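Local coordinates for protein myosin-I heavy chain (Dictyostelium discoideum, PDB 5EJY) that is an actin-based motor with ATPase activity acting early in phagocytosis and in adhesion, seen here as a MyTH4-FERM module of its tail, at residues 403-415 / 426-439. Residues are numbered along the deposited sequence; the frame is centred on the assembly and turned at random.
Sequences KHPLANCSLVVCE and NFVLALNVNGINIY
Leu406 sets its CD2 methyl on the ring of Tyr439, 3.6 Å from CD2 to the ring centroid and 9° off the normal, a CH-pi contact over the middle of the face. Pro405 reaches the same ring near its hydroxyl end, CB lying 3.6 Å from Tyr439 CE1, while the His404 ring crosses at about a right angle, its CE1 3.5 Å from Tyr439 OH. With CG anti to the backbone N (chi1 175°), Tyr439 stretches from strand 435-439 to meet this loop. Replacing Tyr439 by an alanine would probably open a gap beside Leu406 CD2 and Pro405 CB and leave this part of the loop less firmly seated. On strand 426-432, Ala430 meets the same leucine, its CB touching Leu406 CD2 and Cys409 CB.

On the other face of the sheet, Cys414 puts CB over the Phe427 ring, 3.8 Å from CB to its centroid, and turns SG onto Leu429, 3.7 Å from SG to CG. Toward Ser410 the same face continues with Val412 and Leu431, which meet Leu490 and Ile491 of helix 484-499.

Six backbone hydrogen bonds, paired at Ser410-Leu431, Val412-Leu429 and Cys414-Phe427, tie the strands into an antiparallel hairpin. The straightest, 172° at the hydrogen, runs 2.8 Å from Leu431 N to Ser410 O. The type I turn from His404 to Ala407 carries its own brace: Leu406 N donates to His404 ND1 in the ring plane, at 3.0 Å. Asn432 OD1 accepts from Asn434 N in an Asx turn, shaping the reversal into 435-439.

The chemistry thus divides: backbone polarity fixes the register of this hairpin, probably part of the C-terminal (F3, PH/PTB-like) lobe of the FERM domain, while aromatic and aliphatic surfaces seat the loop from His404 to Cys409 against one face and the C-terminal helix against the other.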
ATOM      1  N   LYS A 403     -14.746 -14.558 -23.919  1.00 37.85           N
ATOM      2  CA  LYS A 403     -14.870 -14.090 -25.302  1.00 44.28           C
ATOM      3  C   LYS A 403     -15.213 -12.605 -25.405  1.00 41.33           C
ATOM      4  O   LYS A 403     -15.308 -12.062 -26.511  1.00 41.25           O
ATOM      5  CB  LYS A 403     -15.905 -14.920 -26.073  1.00 43.69           C
ATOM      6  CG  LYS A 403     -15.516 -16.381 -26.271  1.00 49.23           C
ATOM      7  CD  LYS A 403     -14.206 -16.519 -27.035  1.00 48.99           C
ATOM      8  CE  LYS A 403     -13.860 -17.982 -27.294  1.00 51.58           C
ATOM      9  N   HIS A 404     -15.407 -11.945 -24.266  1.00 36.41           N
ATOM     10  CA  HIS A 404     -15.647 -10.499 -24.279  1.00 39.05           C
ATOM     11  C   HIS A 404     -14.382  -9.765 -24.711  1.00 33.76           C
ATOM     12  O   HIS A 404     -13.282 -10.182 -24.355  1.00 32.03           O
ATOM     13  CB  HIS A 404     -16.096 -10.013 -22.905  1.00 36.43           C
ATOM     14  CG  HIS A 404     -16.653  -8.626 -22.914  1.00 33.45           C
ATOM     15  ND1 HIS A 404     -15.853  -7.503 -22.959  1.00 35.01           N
ATOM     16  CD2 HIS A 404     -17.932  -8.180 -22.900  1.00 34.33           C
ATOM     17  CE1 HIS A 404     -16.619  -6.424 -22.964  1.00 36.11           C
ATOM     18  NE2 HIS A 404     -17.883  -6.808 -22.923  1.00 34.64           N
ATOM     19  N   PRO A 405     -14.528  -8.684 -25.512  1.00 32.80           N
ATOM     20  CA  PRO A 405     -13.379  -7.907 -25.987  1.00 30.79           C
ATOM     21  C   PRO A 405     -12.400  -7.502 -24.879  1.00 26.27           C
ATOM     22  O   PRO A 405     -11.204  -7.403 -25.131  1.00 27.63           O
ATOM     23  CB  PRO A 405     -14.034  -6.645 -26.581  1.00 31.72           C
ATOM     24  CG  PRO A 405     -15.361  -7.092 -27.023  1.00 38.41           C
ATOM     25  CD  PRO A 405     -15.801  -8.156 -26.038  1.00 32.94           C
ATOM     26  N   LEU A 406     -12.896  -7.287 -23.666  1.00 30.45           N
ATOM     27  CA  LEU A 406     -12.044  -6.783 -22.579  1.00 26.35           C
ATOM     28  C   LEU A 406     -11.395  -7.883 -21.736  1.00 30.30           C
ATOM     29  O   LEU A 406     -10.637  -7.594 -20.798  1.00 26.14           O
ATOM     30  CB  LEU A 406     -12.839  -5.837 -21.675  1.00 22.44           C
ATOM     31  CG  LEU A 406     -13.346  -4.553 -22.333  1.00 23.49           C
ATOM     32  CD1 LEU A 406     -14.041  -3.687 -21.317  1.00 24.88           C
ATOM     33  CD2 LEU A 406     -12.193  -3.793 -22.978  1.00 24.54           C
ATOM     34  N   ALA A 407     -11.688  -9.139 -22.056  1.00 28.03           N
ATOM     35  CA  ALA A 407     -11.046 -10.254 -21.358  1.00 29.91           C
ATOM     36  C   ALA A 407      -9.544 -10.206 -21.521  1.00 28.40           C
ATOM     37  O   ALA A 407      -9.041  -9.939 -22.604  1.00 28.74           O
ATOM     38  CB  ALA A 407     -11.587 -11.598 -21.861  1.00 33.84           C
ATOM     39  N   ASN A 408      -8.818 -10.473 -20.438  1.00 27.06           N
ATOM     40  CA  ASN A 408      -7.362 -10.571 -20.506  1.00 30.66           C
ATOM     41  C   ASN A 408      -6.659  -9.249 -20.828  1.00 27.22           C
ATOM     42  O   ASN A 408      -5.568  -9.231 -21.393  1.00 27.76           O
ATOM     43  CB  ASN A 408      -6.961 -11.662 -21.492  1.00 34.00           C
ATOM     44  CG  ASN A 408      -7.566 -13.005 -21.130  1.00 41.85           C
ATOM     45  OD1 ASN A 408      -7.459 -13.454 -19.986  1.00 42.41           O
ATOM     46  ND2 ASN A 408      -8.233 -13.637 -22.087  1.00 42.36           N
ATOM     47  N   CYS A 409      -7.289  -8.148 -20.437  1.00 25.42           N
ATOM     48  CA  CYS A 409      -6.718  -6.815 -20.618  1.00 22.55           C
ATOM     49  C   CYS A 409      -6.661  -6.067 -19.292  1.00 23.46           C
ATOM     50  O   CYS A 409      -7.570  -6.190 -18.477  1.00 22.76           O
ATOM     51  CB  CYS A 409      -7.596  -5.987 -21.564  1.00 30.27           C
ATOM     52  SG  CYS A 409      -7.643  -6.565 -23.271  1.00 31.67           S
ATOM     53  N   SER A 410      -5.628  -5.251 -19.112  1.00 26.33           N
ATOM     54  CA  SER A 410      -5.571  -4.318 -17.989  1.00 23.28           C
ATOM     55  C   SER A 410      -6.407  -3.099 -18.378  1.00 24.32           C
ATOM     56  O   SER A 410      -6.140  -2.467 -19.397  1.00 25.31           O
ATOM     57  CB  SER A 410      -4.123  -3.892 -17.723  1.00 20.49           C
ATOM     58  OG  SER A 410      -3.243  -5.014 -17.679  1.00 22.98           O
ATOM     59  N   LEU A 411      -7.403  -2.769 -17.566  1.00 19.53           N
ATOM     60  CA  LEU A 411      -8.411  -1.789 -17.952  1.00 22.06           C
ATOM     61  C   LEU A 411      -8.195  -0.452 -17.260  1.00 28.31           C
ATOM     62  O   LEU A 411      -7.892  -0.402 -16.064  1.00 23.25           O
ATOM     63  CB  LEU A 411      -9.805  -2.313 -17.615  1.00 24.67           C
ATOM     64  CG  LEU A 411     -10.190  -3.651 -18.247  1.00 25.87           C
ATOM     65  CD1 LEU A 411     -11.620  -4.005 -17.892  1.00 22.88           C
ATOM     66  CD2 LEU A 411      -9.983  -3.599 -19.766  1.00 25.36           C
ATOM     67  N   VAL A 412      -8.366   0.630 -18.017  1.00 22.65           N
ATOM     68  CA  VAL A 412      -8.237   1.981 -17.484  1.00 21.95           C
ATOM     69  C   VAL A 412      -9.319   2.873 -18.094  1.00 28.35           C
ATOM     70  O   VAL A 412      -9.417   2.988 -19.319  1.00 26.23           O
ATOM     71  CB  VAL A 412      -6.856   2.597 -17.811  1.00 24.89           C
ATOM     72  CG1 VAL A 412      -6.729   3.989 -17.189  1.00 26.24           C
ATOM     73  CG2 VAL A 412      -5.724   1.686 -17.331  1.00 27.99           C
ATOM     74  N   VAL A 413     -10.126   3.499 -17.246  1.00 25.05           N
ATOM     75  CA  VAL A 413     -11.172   4.415 -17.713  1.00 26.16           C
ATOM     76  C   VAL A 413     -10.560   5.784 -18.000  1.00 26.87           C
ATOM     77  O   VAL A 413      -9.898   6.370 -17.137  1.00 25.97           O
ATOM     78  CB  VAL A 413     -12.299   4.566 -16.669  1.00 30.11           C
ATOM     79  CG1 VAL A 413     -13.346   5.592 -17.130  1.00 29.81           C
ATOM     80  CG2 VAL A 413     -12.950   3.221 -16.387  1.00 27.64           C
ATOM     81  N   CYS A 414     -10.777   6.295 -19.213  1.00 26.61           N
ATOM     82  CA  CYS A 414     -10.172   7.550 -19.620  1.00 22.86           C
ATOM     83  C   CYS A 414     -11.151   8.504 -20.298  1.00 26.05           C
ATOM     84  O   CYS A 414     -12.263   8.134 -20.681  1.00 24.44           O
ATOM     85  CB  CYS A 414      -9.009   7.313 -20.593  1.00 26.92           C
ATOM     86  SG  CYS A 414      -7.700   6.257 -19.994  1.00 26.65           S
ATOM     87  N   GLU A 415     -10.697   9.738 -20.454  1.00 28.69           N
ATOM     88  CA  GLU A 415     -11.383  10.684 -21.321  1.00 28.97           C
ATOM     89  C   GLU A 415     -10.350  11.582 -21.981  1.00 28.03           C
ATOM     90  O   GLU A 415      -9.201  11.653 -21.546  1.00 27.06           O
ATOM     91  CB  GLU A 415     -12.412  11.491 -20.533  1.00 34.06           C
ATOM     92  CG  GLU A 415     -11.833  12.352 -19.435  1.00 42.26           C
ATOM     93  CD  GLU A 415     -12.909  12.878 -18.500  1.00 53.46           C
ATOM     94  OE1 GLU A 415     -13.815  12.094 -18.138  1.00 55.54           O
ATOM     95  OE2 GLU A 415     -12.855  14.073 -18.138  1.00 50.59           O
ATOM     96  N   ASN A 426     -15.249   9.823 -23.998  1.00 35.82           N
ATOM     97  CA  ASN A 426     -15.067   8.798 -22.984  1.00 34.69           C
ATOM     98  C   ASN A 426     -14.706   7.486 -23.647  1.00 35.21           C
ATOM     99  O   ASN A 426     -15.396   7.025 -24.554  1.00 33.89           O
ATOM    100  CB  ASN A 426     -16.330   8.641 -22.134  1.00 39.49           C
ATOM    101  CG  ASN A 426     -16.768   9.946 -21.503  1.00 41.28           C
ATOM    102  OD1 ASN A 426     -16.297  10.323 -20.427  1.00 42.00           O
ATOM    103  ND2 ASN A 426     -17.674  10.646 -22.172  1.00 44.90           N
ATOM    104  N   PHE A 427     -13.604   6.889 -23.207  1.00 32.01           N
ATOM    105  CA  PHE A 427     -13.168   5.634 -23.781  1.00 23.85           C
ATOM    106  C   PHE A 427     -12.456   4.808 -22.704  1.00 25.45           C
ATOM    107  O   PHE A 427     -12.284   5.258 -21.569  1.00 24.28           O
ATOM    108  CB  PHE A 427     -12.231   5.888 -24.965  1.00 23.03           C
ATOM    109  CG  PHE A 427     -11.022   6.723 -24.618  1.00 25.39           C
ATOM    110  CD1 PHE A 427     -11.114   8.105 -24.550  1.00 29.11           C
ATOM    111  CD2 PHE A 427      -9.799   6.126 -24.352  1.00 23.48           C
ATOM    112  CE1 PHE A 427     -10.005   8.879 -24.226  1.00 28.42           C
ATOM    113  CE2 PHE A 427      -8.685   6.883 -24.023  1.00 24.23           C
ATOM    114  CZ  PHE A 427      -8.786   8.271 -23.961  1.00 27.65           C
ATOM    115  N   VAL A 428     -12.052   3.607 -23.080  1.00 24.21           N
ATOM    116  CA  VAL A 428     -11.336   2.718 -22.165  1.00 23.03           C
ATOM    117  C   VAL A 428     -10.006   2.431 -22.834  1.00 26.24           C
ATOM    118  O   VAL A 428      -9.945   2.235 -24.051  1.00 25.09           O
ATOM    119  CB  VAL A 428     -12.120   1.411 -21.960  1.00 24.99           C
ATOM    120  CG1 VAL A 428     -11.236   0.318 -21.338  1.00 23.00           C
ATOM    121  CG2 VAL A 428     -13.364   1.659 -21.101  1.00 30.76           C
ATOM    122  N   LEU A 429      -8.926   2.472 -22.070  1.00 21.77           N
ATOM    123  CA  LEU A 429      -7.676   1.909 -22.557  1.00 21.46           C
ATOM    124  C   LEU A 429      -7.600   0.478 -22.049  1.00 27.27           C
ATOM    125  O   LEU A 429      -7.669   0.227 -20.842  1.00 25.70           O
ATOM    126  CB  LEU A 429      -6.469   2.719 -22.096  1.00 24.56           C
ATOM    127  CG  LEU A 429      -6.341   4.107 -22.727  1.00 26.35           C
ATOM    128  CD1 LEU A 429      -5.051   4.801 -22.303  1.00 22.94           C
ATOM    129  CD2 LEU A 429      -6.401   3.988 -24.257  1.00 26.50           C
ATOM    130  N   ALA A 430      -7.503  -0.465 -22.976  1.00 21.78           N
ATOM    131  CA  ALA A 430      -7.369  -1.868 -22.621  1.00 24.62           C
ATOM    132  C   ALA A 430      -5.967  -2.304 -23.016  1.00 28.27           C
ATOM    133  O   ALA A 430      -5.662  -2.417 -24.206  1.00 27.65           O
ATOM    134  CB  ALA A 430      -8.428  -2.694 -23.347  1.00 24.26           C
ATOM    135  N   LEU A 431      -5.095  -2.507 -22.027  1.00 26.11           N
ATOM    136  CA  LEU A 431      -3.699  -2.832 -22.318  1.00 24.06           C
ATOM    137  C   LEU A 431      -3.404  -4.328 -22.158  1.00 26.83           C
ATOM    138  O   LEU A 431      -3.800  -4.961 -21.174  1.00 25.86           O
ATOM    139  CB  LEU A 431      -2.728  -2.001 -21.461  1.00 23.02           C
ATOM    140  CG  LEU A 431      -2.705  -0.479 -21.662  1.00 28.84           C
ATOM    141  CD1 LEU A 431      -3.918   0.145 -21.000  1.00 23.70           C
ATOM    142  CD2 LEU A 431      -1.425   0.127 -21.113  1.00 24.97           C
ATOM    143  N   ASN A 432      -2.724  -4.891 -23.150  1.00 28.30           N
ATOM    144  CA  ASN A 432      -2.295  -6.283 -23.087  1.00 27.38           C
ATOM    145  C   ASN A 432      -0.973  -6.406 -23.830  1.00 27.81           C
ATOM    146  O   ASN A 432      -0.390  -5.386 -24.217  1.00 26.89           O
ATOM    147  CB  ASN A 432      -3.373  -7.218 -23.651  1.00 28.61           C
ATOM    148  CG  ASN A 432      -3.769  -6.867 -25.077  1.00 34.51           C
ATOM    149  OD1 ASN A 432      -2.972  -6.324 -25.830  1.00 32.69           O
ATOM    150  ND2 ASN A 432      -5.003  -7.176 -25.446  1.00 39.19           N
ATOM    151  N   VAL A 433      -0.482  -7.624 -24.029  1.00 24.21           N
ATOM    152  CA  VAL A 433       0.811  -7.788 -24.695  1.00 29.91           C
ATOM    153  C   VAL A 433       0.775  -7.335 -26.157  1.00 27.91           C
ATOM    154  O   VAL A 433       1.817  -7.095 -26.757  1.00 33.55           O
ATOM    155  CB  VAL A 433       1.325  -9.247 -24.623  1.00 34.50           C
ATOM    156  CG1 VAL A 433       1.599  -9.645 -23.163  1.00 29.79           C
ATOM    157  CG2 VAL A 433       0.326 -10.196 -25.293  1.00 35.51           C
ATOM    158  N   ASN A 434      -0.423  -7.197 -26.716  1.00 32.68           N
ATOM    159  CA  ASN A 434      -0.576  -6.790 -28.118  1.00 31.49           C
ATOM    160  C   ASN A 434      -0.578  -5.290 -28.361  1.00 36.96           C
ATOM    161  O   ASN A 434      -0.534  -4.854 -29.513  1.00 32.33           O
ATOM    162  CB  ASN A 434      -1.859  -7.373 -28.700  1.00 37.13           C
ATOM    163  CG  ASN A 434      -1.826  -8.871 -28.750  1.00 42.26           C
ATOM    164  OD1 ASN A 434      -0.768  -9.460 -28.964  1.00 40.62           O
ATOM    165  ND2 ASN A 434      -2.972  -9.503 -28.533  1.00 48.92           N
ATOM    166  N   GLY A 435      -0.647  -4.502 -27.291  1.00 31.89           N
ATOM    167  CA  GLY A 435      -0.677  -3.058 -27.438  1.00 32.01           C
ATOM    168  C   GLY A 435      -1.598  -2.307 -26.498  1.00 30.91           C
ATOM    169  O   GLY A 435      -2.246  -2.890 -25.618  1.00 29.30           O
ATOM    170  N   ILE A 436      -1.623  -0.990 -26.674  1.00 26.68           N
ATOM    171  CA  ILE A 436      -2.516  -0.117 -25.935  1.00 25.35           C
ATOM    172  C   ILE A 436      -3.768   0.109 -26.757  1.00 32.47           C
ATOM    173  O   ILE A 436      -3.766   0.872 -27.723  1.00 30.29           O
ATOM    174  CB  ILE A 436      -1.849   1.235 -25.643  1.00 29.33           C
ATOM    175  CG1 ILE A 436      -0.524   1.013 -24.904  1.00 28.09           C
ATOM    176  CG2 ILE A 436      -2.793   2.116 -24.829  1.00 28.16           C
ATOM    177  CD1 ILE A 436       0.363   2.231 -24.840  1.00 29.13           C
ATOM    178  N   ASN A 437      -4.843  -0.550 -26.365  1.00 26.68           N
ATOM    179  CA  ASN A 437      -6.053  -0.560 -27.165  1.00 31.63           C
ATOM    180  C   ASN A 437      -7.103   0.453 -26.729  1.00 32.60           C
ATOM    181  O   ASN A 437      -7.510   0.504 -25.569  1.00 26.34           O
ATOM    182  CB  ASN A 437      -6.627  -1.975 -27.203  1.00 31.60           C
ATOM    183  CG  ASN A 437      -5.590  -2.995 -27.627  1.00 37.90           C
ATOM    184  OD1 ASN A 437      -5.141  -2.984 -28.770  1.00 38.47           O
ATOM    185  ND2 ASN A 437      -5.180  -3.865 -26.700  1.00 34.09           N
ATOM    186  N   ILE A 438      -7.530   1.276 -27.673  1.00 30.28           N
ATOM    187  CA  ILE A 438      -8.594   2.222 -27.416  1.00 27.77           C
ATOM    188  C   ILE A 438      -9.907   1.525 -27.702  1.00 30.69           C
ATOM    189  O   ILE A 438     -10.147   1.054 -28.821  1.00 30.88           O
ATOM    190  CB  ILE A 438      -8.458   3.488 -28.309  1.00 27.34           C
ATOM    191  CG1 ILE A 438      -7.116   4.181 -28.032  1.00 30.08           C
ATOM    192  CG2 ILE A 438      -9.614   4.433 -28.048  1.00 24.40           C
ATOM    193  CD1 ILE A 438      -6.718   5.264 -29.062  1.00 28.36           C
ATOM    194  N   TYR A 439     -10.765   1.488 -26.690  1.00 25.23           N
ATOM    195  CA  TYR A 439     -11.989   0.720 -26.739  1.00 27.62           C
ATOM    196  C   TYR A 439     -13.161   1.619 -26.408  1.00 26.93           C
ATOM    197  O   TYR A 439     -13.076   2.469 -25.520  1.00 26.90           O
ATOM    198  CB  TYR A 439     -11.899  -0.420 -25.729  1.00 25.57           C
ATOM    199  CG  TYR A 439     -13.140  -1.257 -25.566  1.00 28.54           C
ATOM    200  CD1 TYR A 439     -13.395  -2.323 -26.417  1.00 33.11           C
ATOM    201  CD2 TYR A 439     -14.035  -1.011 -24.536  1.00 27.64           C
ATOM    202  CE1 TYR A 439     -14.514  -3.109 -26.260  1.00 30.30           C
ATOM    203  CE2 TYR A 439     -15.154  -1.794 -24.366  1.00 28.93           C
ATOM    204  CZ  TYR A 439     -15.391  -2.844 -25.232  1.00 31.75           C
ATOM    205  OH  TYR A 439     -16.511  -3.630 -25.077  1.00 32.83           O
TER
HETATM  206  O   HOH W   1     -14.706   8.604 -18.881  1.00 41.25           O